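Local coordinates for HpcH/HpaI aldolase/citrate lyase family protein (Burkholderia cenocepacia, PDB 4MF4), which belongs to the HpcH/HpaI aldolase/citrate lyase family and folds as a closed eight-stranded parallel beta/alpha barrel, in an assembly of six chains, at residues Ser67-Ile72 with Ala99-Leu104; Tyr28-Ser33 with Glu41-Ala46. All coordinates share one frame; numbering follows the deposited sequence. Where two conformers were deposited one is given.

Both contacts pack a helix of the barrel wall against elements beside it, and both reach the same closed parallel sheet. Contact 2 joins strand 27-32 to helix 37-43, which follows it in the chain; contact 1 comes later and joins helix 62-73 to the turn leading into strand 103-106. Their centres lie about 13 Å apart. Helix 62-73 meets helix 37-43 where A71 O is 3.3 Å from E41 CG, and strand 27-32 where I72 CD1 is 4.2 Å from L32 CD1. The second subunit touches both contacts: R70 of contact 1 forms a salt bridge with E41 of that neighbouring subunit, and E41 of contact 2 with its R70.

Contact 1 (Ser67-Ile72 with Ala99-Leu104); sequences SQLRAI and AGARTL
L69 meets the turn A99-A101 through a single methyl group. Its CB points from helix 62-73 toward the other segment, and CD1, at the end of the side chain, touches both backbone and side-chain atoms of the turn. CG lies anti to the carbonyl carbon (chi1 -66°) and chi2 is extended at 174°, which carries CD1 outward from the helix. The methyl reaches the peptide backbone first: CD1 lies 3.6 Å from A99 O and 3.9 Å from A101 N. Two alanine methyls supply the apolar part of the contact, with L69 CD1 4.4 Å from A99 CB and 4.3 Å from A101 CB. Neither alanine directs its CB straight at the helix. G100 lies between them with only backbone to offer, and its carbonyl carbon C is 4.2 Å from L69 CD1.

No hydrogen bond joins the two segments, and the buried surface is modest, 107 Å² with both sides summed. A99 O nevertheless has a polar partner, since it accepts a hydrogen bond from R141 NH1; the L69 side chain also touches R141. On the barrel side, L69 packs on I53 and P81, from strands 50-54 and 80-84, while A101 lies on V83. The leucine thus joins its helix to the sheet as well as to the turn.

G100 is the first residue after helix 90-98 to leave helical backbone angles. Its positive phi of 105° and two bonds back into the last helical turn make a Schellman motif. The chain then enters strand 103-106, and L69 therefore packs on an alpha-to-beta connection of the parallel beta/alpha barrel.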
ATOM      1  N   SER A  67       6.107  -1.012  10.183  0.50 11.86           N
ATOM      2  CA  SER A  67       5.193  -2.143  10.098  0.50 11.45           C
ATOM      3  C   SER A  67       5.863  -3.495  10.515  0.50 11.34           C
ATOM      4  O   SER A  67       5.209  -4.359  11.133  0.50 10.86           O
ATOM      5  CB  SER A  67       4.606  -2.203   8.687  0.50 11.53           C
ATOM      6  OG  SER A  67       3.829  -1.026   8.428  0.50 11.80           O
ATOM      7  N   GLN A  68       7.143  -3.658  10.187  1.00 11.03           N
ATOM      8  CA  GLN A  68       7.924  -4.829  10.640  1.00 11.60           C
ATOM      9  C   GLN A  68       8.275  -4.755  12.134  1.00 11.72           C
ATOM     10  O   GLN A  68       8.241  -5.774  12.858  1.00 12.70           O
ATOM     11  CB  GLN A  68       9.142  -5.073   9.798  1.00 11.35           C
ATOM     12  CG  GLN A  68       8.734  -5.708   8.500  1.00 12.13           C
ATOM     13  CD  GLN A  68       9.832  -5.645   7.475  1.00 12.30           C
ATOM     14  OE1 GLN A  68      10.794  -6.437   7.535  1.00 13.01           O
ATOM     15  NE2 GLN A  68       9.693  -4.733   6.516  1.00 12.46           N
ATOM     16  N   LEU A  69       8.599  -3.576  12.615  1.00 12.62           N
ATOM     17  CA  LEU A  69       8.758  -3.433  14.081  1.00 12.86           C
ATOM     18  C   LEU A  69       7.502  -3.833  14.860  1.00 12.47           C
ATOM     19  O   LEU A  69       7.575  -4.493  15.888  1.00 12.57           O
ATOM     20  CB  LEU A  69       9.236  -2.025  14.449  1.00 13.08           C
ATOM     21  CG  LEU A  69      10.656  -1.705  13.959  1.00 13.55           C
ATOM     22  CD1 LEU A  69      10.933  -0.224  14.278  1.00 13.62           C
ATOM     23  CD2 LEU A  69      11.726  -2.611  14.541  1.00 13.33           C
ATOM     24  N   ARG A  70       6.358  -3.378  14.398  1.00 12.81           N
ATOM     25  CA  ARG A  70       5.091  -3.642  15.037  1.00 13.32           C
ATOM     26  C   ARG A  70       4.858  -5.102  14.946  1.00 13.41           C
ATOM     27  O   ARG A  70       4.402  -5.722  15.916  1.00 13.85           O
ATOM     28  CB  ARG A  70       3.943  -2.865  14.334  1.00 14.29           C
ATOM     29  CG  ARG A  70       3.772  -1.440  14.777  1.00 14.71           C
ATOM     30  CD  ARG A  70       2.877  -0.685  13.805  1.00 16.13           C
ATOM     31  NE  ARG A  70       2.732   0.615  14.353  1.00 17.46           N
ATOM     32  CZ  ARG A  70       2.758   1.739  13.669  1.00 17.18           C
ATOM     33  NH1 ARG A  70       2.888   1.732  12.332  1.00 16.71           N
ATOM     34  NH2 ARG A  70       2.650   2.858  14.361  1.00 18.76           N
ATOM     35  N   ALA A  71       5.183  -5.693  13.797  1.00 12.81           N
ATOM     36  CA  ALA A  71       4.883  -7.097  13.582  1.00 12.69           C
ATOM     37  C   ALA A  71       5.722  -7.999  14.525  1.00 12.74           C
ATOM     38  O   ALA A  71       5.228  -8.956  15.087  1.00 13.32           O
ATOM     39  CB  ALA A  71       5.130  -7.496  12.132  1.00 12.50           C
ATOM     40  N   ILE A  72       6.986  -7.685  14.667  1.00 12.31           N
ATOM     41  CA  ILE A  72       7.864  -8.379  15.617  1.00 12.79           C
ATOM     42  C   ILE A  72       7.369  -8.136  17.066  1.00 12.93           C
ATOM     43  O   ILE A  72       7.268  -9.073  17.847  1.00 12.12           O
ATOM     44  CB  ILE A  72       9.334  -7.898  15.476  1.00 12.59           C
ATOM     45  CG1 ILE A  72       9.968  -8.386  14.163  1.00 11.83           C
ATOM     46  CG2 ILE A  72      10.202  -8.374  16.647  1.00 13.27           C
ATOM     47  CD1 ILE A  72      11.167  -7.558  13.758  1.00 11.33           C
ATOM     48  N   ALA A  99      10.790   5.799  14.482  1.00 14.81           N
ATOM     49  CA  ALA A  99       9.937   4.631  14.303  1.00 14.98           C
ATOM     50  C   ALA A  99      10.093   3.617  15.454  1.00 15.10           C
ATOM     51  O   ALA A  99       9.305   2.668  15.564  1.00 15.62           O
ATOM     52  CB  ALA A  99      10.246   3.943  12.982  1.00 15.30           C
ATOM     53  N   GLY A 100      11.101   3.832  16.296  1.00 15.44           N
ATOM     54  CA  GLY A 100      11.323   3.073  17.507  1.00 15.66           C
ATOM     55  C   GLY A 100      12.448   2.070  17.439  1.00 16.28           C
ATOM     56  O   GLY A 100      12.599   1.304  18.362  1.00 15.91           O
ATOM     57  N   ALA A 101      13.294   2.099  16.409  1.00 16.29           N
ATOM     58  CA  ALA A 101      14.404   1.169  16.386  1.00 16.82           C
ATOM     59  C   ALA A 101      15.434   1.733  17.362  1.00 16.88           C
ATOM     60  O   ALA A 101      15.765   2.907  17.284  1.00 16.58           O
ATOM     61  CB  ALA A 101      14.986   1.035  14.983  1.00 16.51           C
ATOM     62  N   ARG A 102      15.901   0.910  18.287  1.00 15.93           N
ATOM     63  CA  ARG A 102      16.869   1.373  19.296  1.00 16.95           C
ATOM     64  C   ARG A 102      18.272   0.806  19.075  1.00 15.74           C
ATOM     65  O   ARG A 102      19.211   1.152  19.810  1.00 14.93           O
ATOM     66  CB  ARG A 102      16.386   0.998  20.713  1.00 18.68           C
ATOM     67  CG  ARG A 102      15.053   1.637  21.044  1.00 20.96           C
ATOM     68  CD  ARG A 102      14.691   1.539  22.530  1.00 23.63           C
ATOM     69  NE  ARG A 102      14.492   0.159  22.934  1.00 24.97           N
ATOM     70  CZ  ARG A 102      14.232  -0.221  24.189  1.00 31.57           C
ATOM     71  NH1 ARG A 102      14.152   0.669  25.191  1.00 36.87           N
ATOM     72  NH2 ARG A 102      14.056  -1.494  24.456  1.00 33.10           N
ATOM     73  N   THR A 103      18.419  -0.089  18.100  1.00 14.52           N
ATOM     74  CA  THR A 103      19.738  -0.562  17.711  1.00 14.15           C
ATOM     75  C   THR A 103      19.867  -0.346  16.197  1.00 13.71           C
ATOM     76  O   THR A 103      19.039  -0.821  15.404  1.00 13.84           O
ATOM     77  CB  THR A 103      19.967  -2.040  18.082  1.00 14.80           C
ATOM     78  OG1 THR A 103      19.753  -2.256  19.490  1.00 14.72           O
ATOM     79  CG2 THR A 103      21.359  -2.468  17.690  1.00 14.62           C
ATOM     80  N   LEU A 104      20.883   0.403  15.805  1.00 13.13           N
ATOM     81  CA  LEU A 104      21.093   0.767  14.415  1.00 13.10           C
ATOM     82  C   LEU A 104      22.423   0.245  13.926  1.00 13.28           C
ATOM     83  O   LEU A 104      23.438   0.292  14.677  1.00 13.50           O
ATOM     84  CB  LEU A 104      21.112   2.271  14.291  1.00 13.44           C
ATOM     85  CG  LEU A 104      19.825   3.026  14.485  1.00 13.83           C
ATOM     86  CD1 LEU A 104      20.032   4.472  14.032  1.00 14.06           C
ATOM     87  CD2 LEU A 104      18.687   2.351  13.761  1.00 13.76           C
TER

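Contact 2 (Tyr28-Ser33 with Glu41-Ala46); sequences YGLWLS and EALAHA
This is a buried, wholly apolar contact within the first beta-alpha-beta unit of the barrel, between strand 27-32 and the C-terminal part of helix 37-43. Three leucines make it: L30 and L32, two residues apart on the strand and on the same face of it, and L43 on the helix. All three direct their CB toward the opposing segment. L43 supplies both of its methyls. CD2 lies 3.7 Å from L30 CD2, whereas CD1 lies 3.6 Å from L32 CD2; L43 CD1 is also 3.7 Å from L30 CD2, so the L30 methyl meets both tips of the helix leucine.

The two strand side chains approach differently. L30 has CG anti to its own backbone nitrogen (chi1 -168°) and crosses L43 at about a right angle. L32 has CG anti to its carbonyl carbon instead (chi1 -53°), and it slides past L43 in the opposite direction. The two segments bury 120 Å² in all, both sides summed, with no hydrogen bond across.

From L43 to A46 the chain makes a type I beta turn, closed by a 2.9 Å bond from A46 N to L43 O, on its way to strand 50-54. L51 of that strand packs on both L30 and L32, while helix 252-268 borders the contact through W255, which touches L30, and D252, which touches L32 and L43. T260 of the fourth subunit packs on L30 and L43, so the leucines lie where the outer side of strand 27-32 meets helix 37-43, with helix 252-268 and the fourth subunit alongside.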
ATOM      1  N   TYR A  28      22.585 -14.432  18.592  1.00 17.14           N
ATOM      2  CA  TYR A  28      22.303 -14.945  17.256  1.00 17.27           C
ATOM      3  C   TYR A  28      21.148 -14.189  16.598  1.00 16.23           C
ATOM      4  O   TYR A  28      20.090 -13.951  17.202  1.00 15.04           O
ATOM      5  CB  TYR A  28      22.016 -16.441  17.309  1.00 19.79           C
ATOM      6  CG  TYR A  28      23.174 -17.252  17.837  1.00 21.29           C
ATOM      7  CD1 TYR A  28      24.288 -17.476  17.051  1.00 23.53           C
ATOM      8  CD2 TYR A  28      23.147 -17.800  19.118  1.00 25.46           C
ATOM      9  CE1 TYR A  28      25.375 -18.204  17.526  1.00 25.78           C
ATOM     10  CE2 TYR A  28      24.220 -18.555  19.614  1.00 26.04           C
ATOM     11  CZ  TYR A  28      25.339 -18.741  18.808  1.00 27.33           C
ATOM     12  OH  TYR A  28      26.442 -19.445  19.254  1.00 27.58           O
ATOM     13  N   GLY A  29      21.354 -13.837  15.329  1.00 14.76           N
ATOM     14  CA  GLY A  29      20.430 -12.968  14.613  1.00 13.86           C
ATOM     15  C   GLY A  29      20.045 -13.586  13.299  1.00 14.38           C
ATOM     16  O   GLY A  29      20.676 -14.539  12.826  1.00 14.40           O
ATOM     17  N   LEU A  30      18.998 -13.051  12.700  1.00 15.19           N
ATOM     18  CA  LEU A  30      18.604 -13.465  11.373  1.00 15.58           C
ATOM     19  C   LEU A  30      18.394 -12.159  10.580  1.00 15.16           C
ATOM     20  O   LEU A  30      17.864 -11.214  11.144  1.00 14.22           O
ATOM     21  CB  LEU A  30      17.290 -14.227  11.523  1.00 16.94           C
ATOM     22  CG  LEU A  30      16.738 -15.037  10.370  1.00 18.45           C
ATOM     23  CD1 LEU A  30      17.697 -16.193   9.968  1.00 17.91           C
ATOM     24  CD2 LEU A  30      15.360 -15.576  10.792  1.00 18.85           C
ATOM     25  N   TRP A  31      18.843 -12.117   9.316  1.00 14.91           N
ATOM     26  CA  TRP A  31      18.639 -11.010   8.405  1.00 15.33           C
ATOM     27  C   TRP A  31      17.247 -11.099   7.792  1.00 15.34           C
ATOM     28  O   TRP A  31      16.839 -12.185   7.320  1.00 13.70           O
ATOM     29  CB  TRP A  31      19.650 -11.089   7.252  1.00 17.19           C
ATOM     30  CG  TRP A  31      20.156  -9.792   6.825  1.00 17.86           C
ATOM     31  CD1 TRP A  31      19.883  -9.148   5.660  1.00 18.45           C
ATOM     32  CD2 TRP A  31      21.072  -8.966   7.551  1.00 17.72           C
ATOM     33  NE1 TRP A  31      20.567  -7.950   5.636  1.00 19.53           N
ATOM     34  CE2 TRP A  31      21.292  -7.822   6.788  1.00 17.81           C
ATOM     35  CE3 TRP A  31      21.707  -9.083   8.789  1.00 18.44           C
ATOM     36  CZ2 TRP A  31      22.144  -6.805   7.200  1.00 18.86           C
ATOM     37  CZ3 TRP A  31      22.540  -8.067   9.208  1.00 19.03           C
ATOM     38  CH2 TRP A  31      22.753  -6.940   8.423  1.00 18.66           C
ATOM     39  N   LEU A  32      16.521  -9.976   7.810  1.00 14.76           N
ATOM     40  CA  LEU A  32      15.210  -9.924   7.211  1.00 15.23           C
ATOM     41  C   LEU A  32      15.259  -9.076   5.943  1.00 15.58           C
ATOM     42  O   LEU A  32      15.280  -7.852   6.021  1.00 14.40           O
ATOM     43  CB  LEU A  32      14.163  -9.360   8.175  1.00 15.49           C
ATOM     44  CG  LEU A  32      14.037  -9.995   9.554  1.00 16.39           C
ATOM     45  CD1 LEU A  32      12.953  -9.270  10.336  1.00 16.73           C
ATOM     46  CD2 LEU A  32      13.746 -11.480   9.468  1.00 16.98           C
ATOM     47  N   SER A  33      15.270  -9.767   4.799  1.00 17.48           N
ATOM     48  CA  SER A  33      15.302  -9.194   3.440  1.00 18.72           C
ATOM     49  C   SER A  33      13.949  -9.206   2.699  1.00 18.84           C
ATOM     50  O   SER A  33      13.765  -8.447   1.737  1.00 17.15           O
ATOM     51  CB  SER A  33      16.269 -10.000   2.558  1.00 22.47           C
ATOM     52  OG  SER A  33      17.558 -10.060   3.147  1.00 27.12           O
ATOM     53  N   GLU A  41       6.771 -11.317  11.760  1.00 14.44           N
ATOM     54  CA  GLU A  41       6.016 -11.788  12.915  1.00 14.69           C
ATOM     55  C   GLU A  41       6.234 -13.278  13.118  1.00 14.84           C
ATOM     56  O   GLU A  41       6.547 -13.720  14.245  1.00 13.80           O
ATOM     57  CB  GLU A  41       4.517 -11.498  12.828  1.00 15.72           C
ATOM     58  CG  GLU A  41       3.850 -11.775  14.163  1.00 15.76           C
ATOM     59  CD  GLU A  41       2.409 -11.384  14.263  1.00 17.36           C
ATOM     60  OE1 GLU A  41       1.795 -10.907  13.272  1.00 17.22           O
ATOM     61  OE2 GLU A  41       1.881 -11.561  15.400  1.00 19.40           O
ATOM     62  N   ALA A  42       6.156 -14.054  12.032  1.00 14.64           N
ATOM     63  CA  ALA A  42       6.502 -15.487  12.144  1.00 14.08           C
ATOM     64  C   ALA A  42       7.917 -15.706  12.721  1.00 13.86           C
ATOM     65  O   ALA A  42       8.106 -16.460  13.672  1.00 13.45           O
ATOM     66  CB  ALA A  42       6.314 -16.189  10.795  1.00 14.39           C
ATOM     67  N   LEU A  43       8.925 -15.052  12.143  1.00 13.28           N
ATOM     68  CA  LEU A  43      10.305 -15.218  12.607  1.00 13.63           C
ATOM     69  C   LEU A  43      10.583 -14.730  14.036  1.00 13.40           C
ATOM     70  O   LEU A  43      11.513 -15.205  14.694  1.00 14.59           O
ATOM     71  CB  LEU A  43      11.297 -14.647  11.568  1.00 13.35           C
ATOM     72  CG  LEU A  43      11.300 -15.435  10.273  1.00 13.71           C
ATOM     73  CD1 LEU A  43      12.101 -14.715   9.182  1.00 14.10           C
ATOM     74  CD2 LEU A  43      11.867 -16.847  10.489  1.00 13.59           C
ATOM     75  N   ALA A  44       9.777 -13.799  14.516  1.00 13.83           N
ATOM     76  CA  ALA A  44       9.777 -13.423  15.923  1.00 14.42           C
ATOM     77  C   ALA A  44       9.486 -14.586  16.885  1.00 15.87           C
ATOM     78  O   ALA A  44       9.778 -14.462  18.099  1.00 16.68           O
ATOM     79  CB  ALA A  44       8.837 -12.252  16.175  1.00 14.46           C
ATOM     80  N   HIS A  45       9.031 -15.728  16.342  1.00 16.17           N
ATOM     81  CA  HIS A  45       8.781 -16.953  17.099  1.00 16.68           C
ATOM     82  C   HIS A  45       9.911 -17.984  16.901  1.00 17.04           C
ATOM     83  O   HIS A  45       9.818 -19.111  17.353  1.00 18.20           O
ATOM     84  CB  HIS A  45       7.456 -17.608  16.662  1.00 16.97           C
ATOM     85  CG  HIS A  45       6.239 -16.835  17.039  1.00 17.47           C
ATOM     86  ND1 HIS A  45       5.473 -17.138  18.149  1.00 18.43           N
ATOM     87  CD2 HIS A  45       5.669 -15.746  16.479  1.00 17.40           C
ATOM     88  CE1 HIS A  45       4.458 -16.297  18.226  1.00 17.71           C
ATOM     89  NE2 HIS A  45       4.564 -15.434  17.236  1.00 18.55           N
ATOM     90  N   ALA A  46      10.989 -17.601  16.237  1.00 16.52           N
ATOM     91  CA  ALA A  46      12.017 -18.548  15.851  1.00 15.35           C
ATOM     92  C   ALA A  46      13.144 -18.700  16.889  1.00 15.61           C
ATOM     93  O   ALA A  46      14.025 -19.533  16.710  1.00 14.89           O
ATOM     94  CB  ALA A  46      12.592 -18.166  14.494  1.00 14.88           C
TER